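Local atomic coordinates of major capsid protein P2 (Pseudoalteromonas phage pm2, PDB entry 2VVF), a protein that assembles as homotrimers of double jelly-roll subunits that build the capsid of a lipid-containing marine bacteriophage. Residues F187-T192 with Q231-D236. Residues are numbered along the deposited sequence; the frame is centred on the assembly and turned at random.
Sequences FQIDGT and QSVLLD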
ATOM      1  N   PHE A 187       1.256  20.124  21.326  1.00 26.79           N
ATOM      2  CA  PHE A 187       2.574  19.587  21.631  1.00 26.65           C
ATOM      3  C   PHE A 187       3.663  20.590  21.282  1.00 30.95           C
ATOM      4  O   PHE A 187       3.671  21.156  20.192  1.00 30.43           O
ATOM      5  CB  PHE A 187       2.813  18.270  20.891  1.00 28.31           C
ATOM      6  CG  PHE A 187       4.174  17.681  21.132  1.00 29.65           C
ATOM      7  CD1 PHE A 187       4.451  16.992  22.303  1.00 32.56           C
ATOM      8  CD2 PHE A 187       5.184  17.830  20.193  1.00 31.56           C
ATOM      9  CE1 PHE A 187       5.707  16.456  22.530  1.00 33.40           C
ATOM     10  CE2 PHE A 187       6.441  17.297  20.414  1.00 34.27           C
ATOM     11  CZ  PHE A 187       6.704  16.607  21.583  1.00 32.39           C
ATOM     12  N   GLN A 188       4.582  20.813  22.213  1.00 28.13           N
ATOM     13  CA  GLN A 188       5.668  21.752  21.978  1.00 28.18           C
ATOM     14  C   GLN A 188       6.986  21.305  22.590  1.00 32.59           C
ATOM     15  O   GLN A 188       7.014  20.573  23.580  1.00 32.15           O
ATOM     16  CB  GLN A 188       5.297  23.147  22.477  1.00 29.53           C
ATOM     17  CG  GLN A 188       4.905  23.202  23.939  1.00 43.69           C
ATOM     18  CD  GLN A 188       4.717  24.622  24.433  1.00 61.33           C
ATOM     19  OE1 GLN A 188       3.668  25.232  24.222  1.00 55.66           O
ATOM     20  NE2 GLN A 188       5.744  25.161  25.081  1.00 53.63           N
ATOM     21  N   ILE A 189       8.077  21.748  21.980  1.00 29.59           N
ATOM     22  CA  ILE A 189       9.415  21.428  22.451  1.00 29.62           C
ATOM     23  C   ILE A 189      10.224  22.715  22.469  1.00 34.21           C
ATOM     24  O   ILE A 189      10.475  23.311  21.423  1.00 33.97           O
ATOM     25  CB  ILE A 189      10.089  20.365  21.558  1.00 32.69           C
ATOM     26  CG1 ILE A 189       9.288  19.061  21.578  1.00 33.04           C
ATOM     27  CG2 ILE A 189      11.522  20.119  22.012  1.00 33.36           C
ATOM     28  CD1 ILE A 189       9.756  18.043  20.564  1.00 38.58           C
ATOM     29  N   ASP A 190      10.605  23.156  23.662  1.00 31.18           N
ATOM     30  CA  ASP A 190      11.378  24.384  23.807  1.00 31.08           C
ATOM     31  C   ASP A 190      10.604  25.594  23.288  1.00 35.19           C
ATOM     32  O   ASP A 190      11.154  26.437  22.576  1.00 34.75           O
ATOM     33  CB  ASP A 190      12.716  24.265  23.071  1.00 32.80           C
ATOM     34  CG  ASP A 190      13.668  23.294  23.743  1.00 41.82           C
ATOM     35  OD1 ASP A 190      13.517  23.057  24.960  1.00 41.96           O
ATOM     36  OD2 ASP A 190      14.569  22.772  23.055  1.00 47.97           O
ATOM     37  N   GLY A 191       9.326  25.671  23.645  1.00 31.92           N
ATOM     38  CA  GLY A 191       8.479  26.784  23.230  1.00 31.88           C
ATOM     39  C   GLY A 191       7.898  26.605  21.828  1.00 36.09           C
ATOM     40  O   GLY A 191       6.815  27.104  21.531  1.00 35.81           O
ATOM     41  N   THR A 192       8.627  25.902  20.968  1.00 32.73           N
ATOM     42  CA  THR A 192       8.177  25.670  19.598  1.00 32.41           C
ATOM     43  C   THR A 192       6.951  24.763  19.554  1.00 36.03           C
ATOM     44  O   THR A 192       6.984  23.633  20.040  1.00 35.84           O
ATOM     45  CB  THR A 192       9.309  25.123  18.716  1.00 40.09           C
ATOM     46  OG1 THR A 192      10.348  26.105  18.608  1.00 39.93           O
ATOM     47  CG2 THR A 192       8.787  24.787  17.328  1.00 38.30           C
ATOM     48  N   GLN A 231      10.957  11.512  11.093  1.00 22.19           N
ATOM     49  CA  GLN A 231       9.918  12.490  11.385  1.00 21.84           C
ATOM     50  C   GLN A 231       9.577  12.426  12.868  1.00 25.49           C
ATOM     51  O   GLN A 231       8.935  13.326  13.411  1.00 25.43           O
ATOM     52  CB  GLN A 231       8.666  12.214  10.549  1.00 23.08           C
ATOM     53  CG  GLN A 231       8.715  12.757   9.128  1.00 33.88           C
ATOM     54  CD  GLN A 231       9.756  13.844   8.943  1.00 48.08           C
ATOM     55  OE1 GLN A 231       9.595  14.962   9.430  1.00 42.39           O
ATOM     56  NE2 GLN A 231      10.813  13.531   8.203  1.00 39.11           N
ATOM     57  N   SER A 232      10.013  11.353  13.515  1.00 21.67           N
ATOM     58  CA  SER A 232       9.762  11.160  14.936  1.00 21.34           C
ATOM     59  C   SER A 232      10.550  12.166  15.768  1.00 25.39           C
ATOM     60  O   SER A 232      11.499  12.782  15.284  1.00 24.87           O
ATOM     61  CB  SER A 232      10.124   9.733  15.354  1.00 24.27           C
ATOM     62  OG  SER A 232      11.511   9.497  15.197  1.00 31.25           O
ATOM     63  N   VAL A 233      10.148  12.326  17.025  1.00 22.18           N
ATOM     64  CA  VAL A 233      10.812  13.254  17.929  1.00 22.04           C
ATOM     65  C   VAL A 233      12.177  12.733  18.371  1.00 26.08           C
ATOM     66  O   VAL A 233      12.277  11.686  19.011  1.00 25.57           O
ATOM     67  CB  VAL A 233       9.925  13.580  19.148  1.00 25.86           C
ATOM     68  CG1 VAL A 233      10.663  14.493  20.116  1.00 25.61           C
ATOM     69  CG2 VAL A 233       8.610  14.203  18.705  1.00 25.62           C
ATOM     70  N   LEU A 234      13.228  13.475  18.036  1.00 22.84           N
ATOM     71  CA  LEU A 234      14.579  13.103  18.437  1.00 22.58           C
ATOM     72  C   LEU A 234      14.881  13.735  19.789  1.00 27.23           C
ATOM     73  O   LEU A 234      15.024  14.951  19.899  1.00 26.67           O
ATOM     74  CB  LEU A 234      15.606  13.570  17.405  1.00 22.42           C
ATOM     75  CG  LEU A 234      17.064  13.348  17.819  1.00 26.73           C
ATOM     76  CD1 LEU A 234      17.290  11.903  18.241  1.00 26.68           C
ATOM     77  CD2 LEU A 234      18.018  13.739  16.702  1.00 28.63           C
ATOM     78  N   LEU A 235      14.950  12.903  20.822  1.00 24.65           N
ATOM     79  CA  LEU A 235      15.211  13.387  22.169  1.00 24.85           C
ATOM     80  C   LEU A 235      16.632  13.922  22.326  1.00 30.36           C
ATOM     81  O   LEU A 235      17.494  13.282  22.930  1.00 29.74           O
ATOM     82  CB  LEU A 235      14.890  12.307  23.200  1.00 24.74           C
ATOM     83  CG  LEU A 235      13.403  11.936  23.249  1.00 29.05           C
ATOM     84  CD1 LEU A 235      13.156  10.765  24.183  1.00 29.10           C
ATOM     85  CD2 LEU A 235      12.560  13.135  23.655  1.00 30.95           C
ATOM     86  N   ASP A 236      16.850  15.109  21.766  1.00 28.06           N
ATOM     87  CA  ASP A 236      18.137  15.791  21.807  1.00 28.47           C
ATOM     88  C   ASP A 236      18.540  16.108  23.241  1.00 33.63           C
ATOM     89  O   ASP A 236      17.746  16.646  24.016  1.00 33.41           O
ATOM     90  CB  ASP A 236      18.058  17.094  21.006  1.00 30.41           C
ATOM     91  CG  ASP A 236      19.409  17.546  20.482  1.00 41.65           C
ATOM     92  OD1 ASP A 236      20.242  18.013  21.287  1.00 42.27           O
ATOM     93  OD2 ASP A 236      19.628  17.464  19.256  1.00 48.38           O
TER
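Val233 meets Ile189 and Phe187 between the two facing sheets of the C-terminal jelly roll in this double jelly-roll capsid protein. Its two methyls divide the work: CG1 meets CD1 of Ile189 tip to tip at 3.7 Å, while CG2 comes in obliquely on the Phe187 ring, 4.1 Å from its CE2. No hydrogen bond joins the segments, whose nearest CA atoms, those of Ile189 and Val233, stand 9.4 Å apart; the contact is small, apolar and buried. Ile189 keeps CG1 beside its backbone N and extends onward (chi2 171°), which carries CD1 across to the valine. Phe187 and Ile189 also pack on Leu242 of the neighbouring strand 242-248, and the Phe187 ring meets that of Phe223, with planes at about 55°. Met1 of a second subunit packs on both Phe187 and Val233, bringing the trimer interface to this small apolar cluster. Strand 233-234 is held to strand 171-178 by backbone bonding of Val233 with Ile172. Beyond Ile189 the chain reverses in a type I' turn, both central residues at positive phi, and leads into strand 192-199. Two backbone bonds close this hairpin: Ile189 N to Thr192 O, 2.9 Å, and Thr192 N to Ile189 O, 3.2 Å.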